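Local coordinates for protein cellulase (glycosyl hydrolase family 5) (Bacteroides ovatus, PDB 3ZMR) that cleaves the beta-1,4-glucan backbone of xyloglucan with retention of the anomeric configuration, releasing xyloglucan oligosaccharides, at residues A[46-51]-A[56-61]; A[314-319]-A[382-387]; A[219-224]-A[231-236]; A[116-121]-A[208-213]. All coordinates share one frame; numbering follows the deposited sequence.

Contact 1. Residues A[46-51]-A[56-61]; sequences KSSHTI and QYVNIT
The imidazole of His49 has Gln56 CG over one face, set toward the rim, at 4.2 Å from the ring centroid in a CH-pi contact. Ser48 OG lies at the ring edge, in its plane, and Val58 CG2 comes up obliquely, 3.8 Å from His49 ND1. This is the margin of an antiparallel sheet in the BACON beta-sandwich, where the outermost strand 45-47 leaves strand 55-62. The Gln56 amide is tilted 31° from the imidazole and turns back on its own strand, NE2 donating to Tyr57 O.

Where the strands run together, Lys46 and Thr61 form a hydrogen-bonded pair, both N-H to O bonds nearly straight. Ser47 and Ile60 follow as a non-hydrogen-bonded pair, with Ile60 CD1 4.1 Å from Ser47 CB. Past it the pairing changes from backbone to side chain: Ser48 N still donates to Asn59 O, but Asn59 N turns to Ser48 OG at 2.9 Å. That hydroxyl sits between backbone N and carbonyl carbon (chi1 56°), from where it also meets His49 ND1 at 2.7 Å, so two bonds fix its rotation. With an alanine in place of His49, Ser48 OG would probably be freer to turn away from Asn59 N, and Gln56 CG would lose the ring beneath it.

Asn59 binds Thr27 of the next strand, while Val58 and Ile60 pack inward on Trp36 and on Leu17 and Phe19. The departing chain is itself tied: Ser47 OG, 3.4 Å from Val58 CG1, donates to His49 O at 2.7 Å.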
loop_
_atom_site.group_PDB
_atom_site.type_symbol
_atom_site.label_atom_id
_atom_site.label_comp_id
_atom_site.label_asym_id
_atom_site.label_seq_id
_atom_site.Cartn_x
_atom_site.Cartn_y
_atom_site.Cartn_z
ATOM N N LYS A 46 23.635 4.722 17.337
ATOM C CA LYS A 46 24.920 4.294 16.786
ATOM C C LYS A 46 25.863 5.467 16.547
ATOM O O LYS A 46 25.459 6.544 16.140
ATOM C CB LYS A 46 24.723 3.485 15.492
ATOM C CG LYS A 46 24.143 2.081 15.700
ATOM C CD LYS A 46 25.040 1.193 16.560
ATOM C CE LYS A 46 24.429 -0.181 16.789
ATOM N NZ LYS A 46 25.064 -0.890 17.933
ATOM N N SER A 47 27.134 5.212 16.801
ATOM C CA SER A 47 28.242 6.092 16.417
ATOM C C SER A 47 28.870 5.577 15.129
ATOM O O SER A 47 29.069 4.372 14.954
ATOM C CB SER A 47 29.324 6.143 17.501
ATOM O OG SER A 47 30.444 6.891 17.081
ATOM N N SER A 48 29.207 6.495 14.228
ATOM C CA SER A 48 29.934 6.116 12.990
ATOM C C SER A 48 31.333 5.553 13.273
ATOM O O SER A 48 31.907 4.814 12.456
ATOM C CB SER A 48 30.083 7.342 12.082
ATOM O OG SER A 48 30.731 8.393 12.762
ATOM N N HIS A 49 31.868 5.903 14.448
ATOM C CA HIS A 49 33.249 5.569 14.847
ATOM C C HIS A 49 33.251 4.857 16.175
ATOM O O HIS A 49 32.524 5.245 17.090
ATOM C CB HIS A 49 34.104 6.831 14.964
ATOM C CG HIS A 49 34.369 7.505 13.660
ATOM N ND1 HIS A 49 33.404 8.223 12.983
ATOM C CD2 HIS A 49 35.504 7.601 12.916
ATOM C CE1 HIS A 49 33.930 8.701 11.862
ATOM N NE2 HIS A 49 35.208 8.361 11.810
ATOM N N THR A 50 34.082 3.820 16.267
ATOM C CA THR A 50 34.363 3.132 17.543
ATOM C C THR A 50 35.714 3.583 18.097
ATOM O O THR A 50 35.904 3.692 19.302
ATOM C CB THR A 50 34.393 1.598 17.390
ATOM O OG1 THR A 50 35.405 1.207 16.453
ATOM C CG2 THR A 50 33.072 1.076 16.929
ATOM N N ILE A 51 36.673 3.751 17.205
ATOM C CA ILE A 51 38.002 4.227 17.550
ATOM C C ILE A 51 38.324 5.412 16.633
ATOM O O ILE A 51 37.900 5.463 15.460
ATOM C CB ILE A 51 39.058 3.115 17.448
ATOM C CG1 ILE A 51 40.427 3.604 17.963
ATOM C CG2 ILE A 51 39.161 2.602 16.029
ATOM C CD1 ILE A 51 41.375 2.469 18.305
ATOM N N GLN A 56 37.847 14.980 14.782
ATOM C CA GLN A 56 37.050 14.173 13.843
ATOM C C GLN A 56 35.583 14.511 13.842
ATOM O O GLN A 56 34.974 14.670 14.903
ATOM C CB GLN A 56 37.176 12.702 14.254
ATOM C CG GLN A 56 36.491 11.684 13.358
ATOM C CD GLN A 56 37.121 11.647 11.983
ATOM O OE1 GLN A 56 38.336 11.550 11.861
ATOM N NE2 GLN A 56 36.301 11.729 10.952
ATOM N N TYR A 57 34.993 14.560 12.642
ATOM C CA TYR A 57 33.535 14.577 12.518
ATOM C C TYR A 57 32.974 13.170 12.656
ATOM O O TYR A 57 33.322 12.256 11.871
ATOM C CB TYR A 57 33.072 15.217 11.214
ATOM C CG TYR A 57 33.217 16.720 11.203
ATOM C CD1 TYR A 57 32.605 17.525 12.183
ATOM C CD2 TYR A 57 33.943 17.348 10.202
ATOM C CE1 TYR A 57 32.729 18.891 12.145
ATOM C CE2 TYR A 57 34.051 18.721 10.164
ATOM C CZ TYR A 57 33.456 19.485 11.166
ATOM O OH TYR A 57 33.568 20.873 11.143
ATOM N N VAL A 58 32.112 12.997 13.666
ATOM C CA VAL A 58 31.532 11.713 14.011
ATOM C C VAL A 58 30.012 11.841 13.922
ATOM O O VAL A 58 29.435 12.828 14.385
ATOM C CB VAL A 58 31.914 11.278 15.454
ATOM C CG1 VAL A 58 31.209 9.984 15.889
ATOM C CG2 VAL A 58 33.428 11.099 15.540
ATOM N N ASN A 59 29.378 10.847 13.308
ATOM C CA ASN A 59 27.927 10.820 13.214
ATOM C C ASN A 59 27.284 10.026 14.322
ATOM O O ASN A 59 27.739 8.941 14.680
ATOM C CB ASN A 59 27.465 10.302 11.865
ATOM C CG ASN A 59 27.381 11.382 10.821
ATOM O OD1 ASN A 59 28.164 12.332 10.789
ATOM N ND2 ASN A 59 26.427 11.225 9.941
ATOM N N ILE A 60 26.254 10.618 14.903
ATOM C CA ILE A 60 25.378 9.903 15.830
ATOM C C ILE A 60 24.046 9.692 15.098
ATOM O O ILE A 60 23.426 10.660 14.645
ATOM C CB ILE A 60 25.170 10.678 17.154
ATOM C CG1 ILE A 60 26.528 10.964 17.832
ATOM C CG2 ILE A 60 24.249 9.895 18.087
ATOM C CD1 ILE A 60 27.384 9.743 18.155
ATOM N N THR A 61 23.659 8.424 14.960
ATOM C CA THR A 61 22.502 8.018 14.170
ATOM C C THR A 61 21.525 7.239 15.045
ATOM O O THR A 61 21.911 6.342 15.808
ATOM C CB THR A 61 22.928 7.163 12.954
ATOM O OG1 THR A 61 23.958 7.855 12.233
ATOM C CG2 THR A 61 21.739 6.891 12.004
#

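Contact 2. Residues A[314-319]-A[382-387]; sequences AKAVAH and NVFINN. With EDO (1,2-ethanediol), chain G.
Phe384 CZ abuts Ala316 O at 3.4 Å, the phenyl ring turning its edge to the helix backbone. Two helices on the outside of the (beta/alpha)8 barrel meet here, 314-319 and 382-386, their axes 10.7 Å apart and inclined at 56°. Ala316 C lies in the plane of the ring, and Ala316 CB approaches Phe384 CE2 at 4.1 Å. Beside them the valines touch lightly, Val317 CG2 standing 4.4 Å from Val383 CG1. No hydrogen bond crosses between the two segments; they meet through a ring edge against backbone and a few apolar side-chain contacts.

The phenylalanine is steered from its own helix. Its CG is anti to the carbonyl carbon (chi1 -61°), which swings the ring out to the neighbouring helix, and Val383 CG1 lies over one face, offset toward the rim. Farther in, Phe384 and Ala316 both rest on Leu333 of barrel strand 331-337; Ala316 also reaches Cys335, and Phe384 touches Val391 of strand 391-396. The patch thus sits on the wall of the barrel rather than at its catalytic mouth.

The other side of helix 314-319 faces helix 275-293, where His319 stacks on Tyr278 and has Ala318 CB over one ring face. An ethanediol, probably from the crystallisation liquor, lies at the imidazole edge. A serine in place of His319 would probably leave Tyr278 without its stacking partner and open a gap beside Ala318 CB. The imidazole also keeps a polar bond, its NE2 lying 2.8 Å from ethanediol O2, where either atom could be the donor.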
loop_
_atom_site.group_PDB
_atom_site.type_symbol
_atom_site.label_atom_id
_atom_site.label_comp_id
_atom_site.label_asym_id
_atom_site.label_seq_id
_atom_site.Cartn_x
_atom_site.Cartn_y
_atom_site.Cartn_z
ATOM N N ALA A 314 7.693 -9.555 -4.148
ATOM C CA ALA A 314 9.092 -9.771 -3.772
ATOM C C ALA A 314 9.713 -8.475 -3.236
ATOM O O ALA A 314 10.509 -8.505 -2.300
ATOM C CB ALA A 314 9.899 -10.353 -4.933
ATOM N N LYS A 315 9.369 -7.341 -3.832
ATOM C CA LYS A 315 9.861 -6.050 -3.341
ATOM C C LYS A 315 9.304 -5.686 -1.956
ATOM O O LYS A 315 9.949 -4.955 -1.184
ATOM C CB LYS A 315 9.653 -4.927 -4.356
ATOM C CG LYS A 315 10.521 -5.063 -5.611
ATOM C CD LYS A 315 10.194 -4.013 -6.653
ATOM C CE LYS A 315 11.089 -4.125 -7.870
ATOM N NZ LYS A 315 10.865 -5.374 -8.624
ATOM N N ALA A 316 8.090 -6.148 -1.661
ATOM C CA ALA A 316 7.540 -5.960 -0.302
ATOM C C ALA A 316 8.429 -6.671 0.713
ATOM O O ALA A 316 8.887 -6.093 1.706
ATOM C CB ALA A 316 6.108 -6.486 -0.211
ATOM N N VAL A 317 8.667 -7.948 0.462
ATOM C CA VAL A 317 9.445 -8.779 1.357
ATOM C C VAL A 317 10.842 -8.190 1.550
ATOM O O VAL A 317 11.365 -8.154 2.665
ATOM C CB VAL A 317 9.524 -10.223 0.824
ATOM C CG1 VAL A 317 10.500 -11.071 1.629
ATOM C CG2 VAL A 317 8.140 -10.879 0.842
ATOM N N ALA A 318 11.452 -7.714 0.463
ATOM C CA ALA A 318 12.847 -7.228 0.517
ATOM C C ALA A 318 12.996 -5.783 1.012
ATOM O O ALA A 318 14.037 -5.414 1.575
ATOM C CB ALA A 318 13.505 -7.384 -0.860
ATOM N N HIS A 319 11.995 -4.938 0.773
ATOM C CA HIS A 319 12.190 -3.492 0.944
ATOM C C HIS A 319 11.104 -2.695 1.654
ATOM O O HIS A 319 11.314 -1.516 1.956
ATOM C CB HIS A 319 12.420 -2.832 -0.428
ATOM C CG HIS A 319 13.512 -3.466 -1.227
ATOM N ND1 HIS A 319 14.839 -3.294 -0.920
ATOM C CD2 HIS A 319 13.472 -4.254 -2.328
ATOM C CE1 HIS A 319 15.573 -3.961 -1.792
ATOM N NE2 HIS A 319 14.765 -4.541 -2.665
ATOM N N ASN A 382 4.069 -14.486 4.336
ATOM C CA ASN A 382 3.956 -14.957 5.730
ATOM C C ASN A 382 4.780 -14.137 6.707
ATOM O O ASN A 382 4.431 -14.034 7.870
ATOM C CB ASN A 382 4.194 -16.488 5.865
ATOM C CG ASN A 382 5.629 -16.972 5.639
ATOM O OD1 ASN A 382 6.544 -16.258 5.300
ATOM N ND2 ASN A 382 5.805 -18.290 5.846
ATOM N N VAL A 383 5.866 -13.530 6.231
ATOM C CA VAL A 383 6.694 -12.671 7.093
ATOM C C VAL A 383 5.864 -11.501 7.661
ATOM O O VAL A 383 6.030 -11.113 8.816
ATOM C CB VAL A 383 7.972 -12.189 6.379
ATOM C CG1 VAL A 383 7.674 -11.266 5.213
ATOM C CG2 VAL A 383 8.900 -11.503 7.363
ATOM N N PHE A 384 4.954 -10.962 6.853
ATOM C CA PHE A 384 4.041 -9.927 7.323
ATOM C C PHE A 384 2.967 -10.472 8.244
ATOM O O PHE A 384 2.758 -9.941 9.344
ATOM C CB PHE A 384 3.436 -9.153 6.119
ATOM C CG PHE A 384 4.495 -8.468 5.319
ATOM C CD1 PHE A 384 5.148 -7.376 5.831
ATOM C CD2 PHE A 384 4.888 -8.946 4.085
ATOM C CE1 PHE A 384 6.197 -6.781 5.157
ATOM C CE2 PHE A 384 5.936 -8.340 3.399
ATOM C CZ PHE A 384 6.564 -7.248 3.914
ATOM N N ILE A 385 2.334 -11.568 7.830
ATOM C CA ILE A 385 1.232 -12.141 8.596
ATOM C C ILE A 385 1.722 -12.495 10.012
ATOM O O ILE A 385 1.063 -12.206 11.007
ATOM C CB ILE A 385 0.617 -13.369 7.883
ATOM C CG1 ILE A 385 0.073 -12.972 6.493
ATOM C CG2 ILE A 385 -0.451 -14.050 8.743
ATOM C CD1 ILE A 385 -1.005 -11.899 6.537
ATOM N N ASN A 386 2.896 -13.109 10.080
ATOM C CA ASN A 386 3.474 -13.528 11.374
ATOM C C ASN A 386 3.966 -12.355 12.227
ATOM O O ASN A 386 4.088 -12.476 13.451
ATOM C CB ASN A 386 4.589 -14.535 11.171
ATOM C CG ASN A 386 4.082 -15.901 10.737
ATOM O OD1 ASN A 386 2.963 -16.295 11.079
ATOM N ND2 ASN A 386 4.908 -16.629 9.980
ATOM N N ASN A 387 4.180 -11.202 11.588
ATOM C CA ASN A 387 4.422 -9.935 12.259
ATOM C C ASN A 387 3.155 -9.149 12.565
ATOM O O ASN A 387 3.228 -7.957 12.918
ATOM C CB ASN A 387 5.446 -9.103 11.483
ATOM C CG ASN A 387 6.889 -9.478 11.803
ATOM O OD1 ASN A 387 7.210 -9.814 12.932
ATOM N ND2 ASN A 387 7.772 -9.333 10.826
HETATM C C1 EDO G . 13.350 -7.044 -4.437
HETATM O O1 EDO G . 12.701 -8.018 -5.245
HETATM C C2 EDO G . 14.549 -6.368 -5.108
HETATM O O2 EDO G . 15.741 -6.540 -4.340
#

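Contact 3. Residues A[219-224]-A[231-236]; sequences GGWLNH and EALDER. With EDO (1,2-ethanediol), chain H.
Arg236 NH1 donates to O2 of a bound ethanediol at 2.9 Å while the same guanidinium lies flat on the indole of Trp221. The diol, probably from the crystallisation liquor, is at the edge of the guanidinium; Ser178 OG takes a bond from NH2. The two planes are only 2° from parallel, and Arg236 CZ stands 3.6 Å over the centroid of the five-membered ring, a cation-pi contact. The arginine arrives extended, CG anti to the backbone N (chi1 178°), so that its CD passes over the six-membered ring as a CH-pi contact before the charge reaches the pyrrole. Leu222 CB covers the opposite face of the indole, toward the rim.

Leu233 works at the indole edge instead. Its CD2 is in the ring plane, 3.5 Å from Trp221 CE3, and also sits 3.3 Å from Trp221 O. The other branch, CD1, turns to His224 O at 3.4 Å, so one leucine packs against the outer side of the bend. That bend is a type I turn from Gly220 to Asn223, closed by Asn223 N to Gly220 O.

The segment 219-224 belongs to the loop between barrel strand 210-214 and helix 227-248, close after the substrate-binding His216, and Leu222 and Leu233 both pack on Phe284. Trp221 thus lays the loop against the helix that follows it. Because Glu218 OE2 accepts the indole NE1 hydrogen, the ring is probably made more electron-rich, which would reinforce its hold on the cationic guanidinium lying over its face.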
loop_
_atom_site.group_PDB
_atom_site.type_symbol
_atom_site.label_atom_id
_atom_site.label_comp_id
_atom_site.label_asym_id
_atom_site.label_seq_id
_atom_site.Cartn_x
_atom_site.Cartn_y
_atom_site.Cartn_z
ATOM N N GLY A 219 -2.400 9.200 -14.456
ATOM C CA GLY A 219 -1.386 9.794 -15.318
ATOM C C GLY A 219 0.052 9.603 -14.899
ATOM O O GLY A 219 0.974 9.878 -15.686
ATOM N N GLY A 220 0.260 9.140 -13.664
ATOM C CA GLY A 220 1.598 8.730 -13.214
ATOM C C GLY A 220 2.414 9.817 -12.522
ATOM O O GLY A 220 3.633 9.660 -12.354
ATOM N N TRP A 221 1.785 10.911 -12.083
ATOM C CA TRP A 221 2.555 11.995 -11.446
ATOM C C TRP A 221 3.373 11.568 -10.237
ATOM O O TRP A 221 4.385 12.191 -9.947
ATOM C CB TRP A 221 1.645 13.134 -11.019
ATOM C CG TRP A 221 0.634 12.803 -9.965
ATOM C CD1 TRP A 221 -0.657 12.362 -10.153
ATOM C CD2 TRP A 221 0.833 12.853 -8.537
ATOM N NE1 TRP A 221 -1.272 12.146 -8.939
ATOM C CE2 TRP A 221 -0.390 12.463 -7.929
ATOM C CE3 TRP A 221 1.894 13.241 -7.717
ATOM C CZ2 TRP A 221 -0.542 12.383 -6.526
ATOM C CZ3 TRP A 221 1.721 13.195 -6.327
ATOM C CH2 TRP A 221 0.509 12.806 -5.756
ATOM N N LEU A 222 2.934 10.509 -9.533
ATOM C CA LEU A 222 3.630 10.079 -8.307
ATOM C C LEU A 222 4.858 9.210 -8.626
ATOM O O LEU A 222 5.661 8.906 -7.751
ATOM C CB LEU A 222 2.677 9.345 -7.353
ATOM C CG LEU A 222 3.165 9.093 -5.931
ATOM C CD1 LEU A 222 3.634 10.341 -5.206
ATOM C CD2 LEU A 222 2.076 8.369 -5.149
ATOM N N ASN A 223 5.006 8.822 -9.892
ATOM C CA ASN A 223 6.024 7.858 -10.292
ATOM C C ASN A 223 7.400 8.461 -10.519
ATOM O O ASN A 223 8.035 8.263 -11.567
ATOM C CB ASN A 223 5.561 7.069 -11.518
ATOM C CG ASN A 223 4.412 6.130 -11.203
ATOM O OD1 ASN A 223 4.183 5.758 -10.045
ATOM N ND2 ASN A 223 3.654 5.753 -12.233
ATOM N N HIS A 224 7.850 9.200 -9.511
ATOM C CA HIS A 224 9.182 9.799 -9.487
ATOM C C HIS A 224 9.780 9.720 -8.099
ATOM O O HIS A 224 9.993 10.752 -7.434
ATOM C CB HIS A 224 9.149 11.233 -9.992
ATOM C CG HIS A 224 8.496 11.356 -11.324
ATOM N ND1 HIS A 224 9.165 11.062 -12.491
ATOM C CD2 HIS A 224 7.217 11.632 -11.673
ATOM C CE1 HIS A 224 8.331 11.196 -13.513
ATOM N NE2 HIS A 224 7.142 11.539 -13.042
ATOM N N GLU A 231 10.151 16.500 -2.430
ATOM C CA GLU A 231 9.486 17.606 -1.744
ATOM C C GLU A 231 8.133 17.929 -2.406
ATOM O O GLU A 231 7.096 18.048 -1.738
ATOM C CB GLU A 231 10.403 18.843 -1.679
ATOM C CG GLU A 231 9.884 19.969 -0.801
ATOM C CD GLU A 231 10.894 21.084 -0.582
ATOM O OE1 GLU A 231 12.111 20.819 -0.539
ATOM O OE2 GLU A 231 10.449 22.233 -0.440
ATOM N N ALA A 232 8.143 18.052 -3.730
ATOM C CA ALA A 232 6.946 18.393 -4.486
ATOM C C ALA A 232 5.896 17.289 -4.402
ATOM O O ALA A 232 4.685 17.562 -4.273
ATOM C CB ALA A 232 7.295 18.664 -5.955
ATOM N N LEU A 233 6.357 16.041 -4.499
ATOM C CA LEU A 233 5.434 14.895 -4.483
ATOM C C LEU A 233 4.823 14.696 -3.087
ATOM O O LEU A 233 3.599 14.484 -2.965
ATOM C CB LEU A 233 6.114 13.620 -4.986
ATOM C CG LEU A 233 6.473 13.650 -6.465
ATOM C CD1 LEU A 233 7.044 12.322 -6.909
ATOM C CD2 LEU A 233 5.325 14.036 -7.333
ATOM N N ASP A 234 5.656 14.806 -2.056
ATOM C CA ASP A 234 5.162 14.698 -0.675
ATOM C C ASP A 234 4.124 15.801 -0.423
ATOM O O ASP A 234 3.094 15.573 0.205
ATOM C CB ASP A 234 6.298 14.879 0.348
ATOM C CG ASP A 234 7.220 13.706 0.486
ATOM O OD1 ASP A 234 6.993 12.637 -0.127
ATOM O OD2 ASP A 234 8.199 13.847 1.286
ATOM N N GLU A 235 4.407 17.032 -0.876
ATOM C CA GLU A 235 3.508 18.161 -0.645
ATOM C C GLU A 235 2.165 17.923 -1.324
ATOM O O GLU A 235 1.094 18.146 -0.735
ATOM C CB GLU A 235 4.142 19.429 -1.168
ATOM C CG GLU A 235 3.251 20.651 -1.191
ATOM C CD GLU A 235 3.987 21.848 -1.723
ATOM O OE1 GLU A 235 4.665 22.529 -0.928
ATOM O OE2 GLU A 235 3.913 22.048 -2.943
ATOM N N ARG A 236 2.208 17.435 -2.570
ATOM C CA ARG A 236 0.981 17.168 -3.314
ATOM C C ARG A 236 0.165 16.026 -2.701
ATOM O O ARG A 236 -1.049 16.133 -2.578
ATOM C CB ARG A 236 1.311 16.873 -4.771
ATOM C CG ARG A 236 0.104 16.531 -5.612
ATOM C CD ARG A 236 0.462 16.463 -7.068
ATOM N NE ARG A 236 -0.662 16.090 -7.895
ATOM C CZ ARG A 236 -0.608 16.073 -9.227
ATOM N NH1 ARG A 236 0.506 16.428 -9.847
ATOM N NH2 ARG A 236 -1.656 15.699 -9.938
HETATM C C1 EDO H . 3.786 18.828 -9.118
HETATM O O1 EDO H . 4.538 18.662 -10.327
HETATM C C2 EDO H . 3.879 17.555 -8.297
HETATM O O2 EDO H . 3.331 16.476 -9.059
#

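Contact 4. Residues A[116-121]-A[208-213]; sequences MQLSAL and GLYVII
Apolar contacts carry the meeting of Leu118 and Leu121 with Tyr210, the two leucines flanking the outer end of the phenol. Helix 115-122 precedes the first strand of the (beta/alpha)8 barrel and lies at the N-terminal end of its strands, where Tyr210 opens strand 210-214. Leu118 brings its branch obliquely to the ring: CD1 and CG are each 4.0 Å from Tyr210 CE1. Its CG is anti to the backbone N (chi1 -159°), and this sends both methyls out to the tyrosine. Leu121 stays by the hydroxyl, with CB and CD1 each 3.7 Å from Tyr210 OH.

No hydrogen bond runs between the two segments. The buried Tyr210 OH is satisfied instead by Arg111 NH2, from the loop leading into the helix, and Leu118 also rests on Arg111. The ring is therefore held at its oxygen as well as along its carbon flank, with Leu256 and Val170 of the adjoining strands beside it.

Each segment also has a local motif or bond of its own. Gly208 ends helix 191-206 in a Schellman motif just ahead of the strand, and in the facing helix Ser119 OG donates back to Met116 O at 2.6 Å.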
loop_
_atom_site.group_PDB
_atom_site.type_symbol
_atom_site.label_atom_id
_atom_site.label_comp_id
_atom_site.label_asym_id
_atom_site.label_seq_id
_atom_site.Cartn_x
_atom_site.Cartn_y
_atom_site.Cartn_z
ATOM N N MET A 116 -5.316 -6.996 11.542
ATOM C CA MET A 116 -5.318 -8.443 11.289
ATOM C C MET A 116 -6.713 -9.058 11.536
ATOM O O MET A 116 -7.213 -9.890 10.760
ATOM C CB MET A 116 -4.229 -9.149 12.112
ATOM C CG MET A 116 -4.110 -10.633 11.795
ATOM S SD MET A 116 -3.632 -11.015 10.078
ATOM C CE MET A 116 -1.959 -10.506 10.162
ATOM N N GLN A 117 -7.327 -8.694 12.658
ATOM C CA GLN A 117 -8.665 -9.209 13.006
ATOM C C GLN A 117 -9.699 -8.731 11.995
ATOM O O GLN A 117 -10.569 -9.472 11.575
ATOM C CB GLN A 117 -9.059 -8.758 14.411
ATOM C CG GLN A 117 -8.308 -9.473 15.528
ATOM C CD GLN A 117 -8.655 -8.925 16.890
ATOM O OE1 GLN A 117 -8.463 -7.749 17.136
ATOM N NE2 GLN A 117 -9.217 -9.771 17.762
ATOM N N LEU A 118 -9.574 -7.476 11.572
ATOM C CA LEU A 118 -10.489 -6.931 10.579
ATOM C C LEU A 118 -10.336 -7.716 9.282
ATOM O O LEU A 118 -11.340 -8.001 8.606
ATOM C CB LEU A 118 -10.241 -5.442 10.359
ATOM C CG LEU A 118 -11.434 -4.707 9.748
ATOM C CD1 LEU A 118 -12.470 -4.344 10.791
ATOM C CD2 LEU A 118 -10.987 -3.450 9.004
ATOM N N SER A 119 -9.097 -8.064 8.934
ATOM C CA SER A 119 -8.836 -8.770 7.668
ATOM C C SER A 119 -9.580 -10.105 7.619
ATOM O O SER A 119 -10.069 -10.510 6.567
ATOM C CB SER A 119 -7.335 -8.942 7.398
ATOM O OG SER A 119 -6.770 -9.974 8.155
ATOM N N ALA A 120 -9.740 -10.743 8.765
ATOM C CA ALA A 120 -10.384 -12.048 8.813
ATOM C C ALA A 120 -11.909 -11.939 8.555
ATOM O O ALA A 120 -12.554 -12.924 8.183
ATOM C CB ALA A 120 -10.127 -12.686 10.161
ATOM N N LEU A 121 -12.467 -10.740 8.724
ATOM C CA LEU A 121 -13.885 -10.442 8.454
ATOM C C LEU A 121 -14.119 -10.013 7.005
ATOM O O LEU A 121 -15.232 -10.057 6.487
ATOM C CB LEU A 121 -14.367 -9.316 9.381
ATOM C CG LEU A 121 -14.201 -9.563 10.873
ATOM C CD1 LEU A 121 -14.703 -8.350 11.665
ATOM C CD2 LEU A 121 -14.953 -10.821 11.297
ATOM N N GLY A 208 -23.718 -3.034 2.560
ATOM C CA GLY A 208 -23.148 -3.939 3.537
ATOM C C GLY A 208 -21.706 -4.323 3.256
ATOM O O GLY A 208 -21.213 -5.290 3.814
ATOM N N LEU A 209 -21.042 -3.569 2.399
ATOM C CA LEU A 209 -19.644 -3.865 2.049
ATOM C C LEU A 209 -18.610 -3.072 2.858
ATOM O O LEU A 209 -18.861 -1.928 3.253
ATOM C CB LEU A 209 -19.445 -3.544 0.570
ATOM C CG LEU A 209 -20.290 -4.369 -0.407
ATOM C CD1 LEU A 209 -20.254 -3.711 -1.776
ATOM C CD2 LEU A 209 -19.748 -5.805 -0.467
ATOM N N TYR A 210 -17.437 -3.668 3.075
ATOM C CA TYR A 210 -16.224 -2.887 3.330
ATOM C C TYR A 210 -15.854 -2.152 2.068
ATOM O O TYR A 210 -15.997 -2.695 0.969
ATOM C CB TYR A 210 -15.062 -3.768 3.783
ATOM C CG TYR A 210 -15.185 -4.313 5.192
ATOM C CD1 TYR A 210 -14.659 -3.626 6.267
ATOM C CD2 TYR A 210 -15.783 -5.543 5.430
ATOM C CE1 TYR A 210 -14.742 -4.124 7.551
ATOM C CE2 TYR A 210 -15.900 -6.034 6.711
ATOM C CZ TYR A 210 -15.381 -5.302 7.775
ATOM O OH TYR A 210 -15.470 -5.792 9.064
ATOM N N VAL A 211 -15.337 -0.930 2.219
ATOM C CA VAL A 211 -14.985 -0.076 1.085
ATOM C C VAL A 211 -13.563 0.428 1.249
ATOM O O VAL A 211 -13.216 0.910 2.321
ATOM C CB VAL A 211 -15.944 1.109 0.918
ATOM C CG1 VAL A 211 -15.503 1.995 -0.232
ATOM C CG2 VAL A 211 -17.382 0.576 0.741
ATOM N N ILE A 212 -12.754 0.302 0.213
ATOM C CA ILE A 212 -11.430 0.861 0.124
ATOM C C ILE A 212 -11.405 1.930 -0.972
ATOM O O ILE A 212 -11.794 1.639 -2.119
ATOM C CB ILE A 212 -10.379 -0.217 -0.211
ATOM C CG1 ILE A 212 -10.292 -1.313 0.850
ATOM C CG2 ILE A 212 -9.012 0.421 -0.428
ATOM C CD1 ILE A 212 -9.664 -2.608 0.366
ATOM N N ILE A 213 -10.996 3.153 -0.652
ATOM C CA ILE A 213 -10.738 4.200 -1.662
ATOM C C ILE A 213 -9.254 4.533 -1.673
ATOM O O ILE A 213 -8.598 4.502 -0.623
ATOM C CB ILE A 213 -11.582 5.467 -1.453
ATOM C CG1 ILE A 213 -11.363 6.089 -0.073
ATOM C CG2 ILE A 213 -13.051 5.151 -1.705
ATOM C CD1 ILE A 213 -12.066 7.420 0.106
#

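Contact 1 stands apart in the BACON domain, its nearest atoms about 17 Å from those of contact 2, and is a surface contact of paired strands. It alone has hydrogen bonds across its segments; contacts 2, 3 and 4, all in the catalytic barrel, have none. Contact 4 is buried and contact 2 partly so. They adjoin one another: Met116 CE of contact 4 packs 3.6 Å from Ile385 O of contact 2. Contact 3, a surface contact like contact 1, relies on a charged group stacked on an indole; its helix is the next after strand 210-214 of contact 4, yet the two contacts lie on opposite sides of the chain's centre.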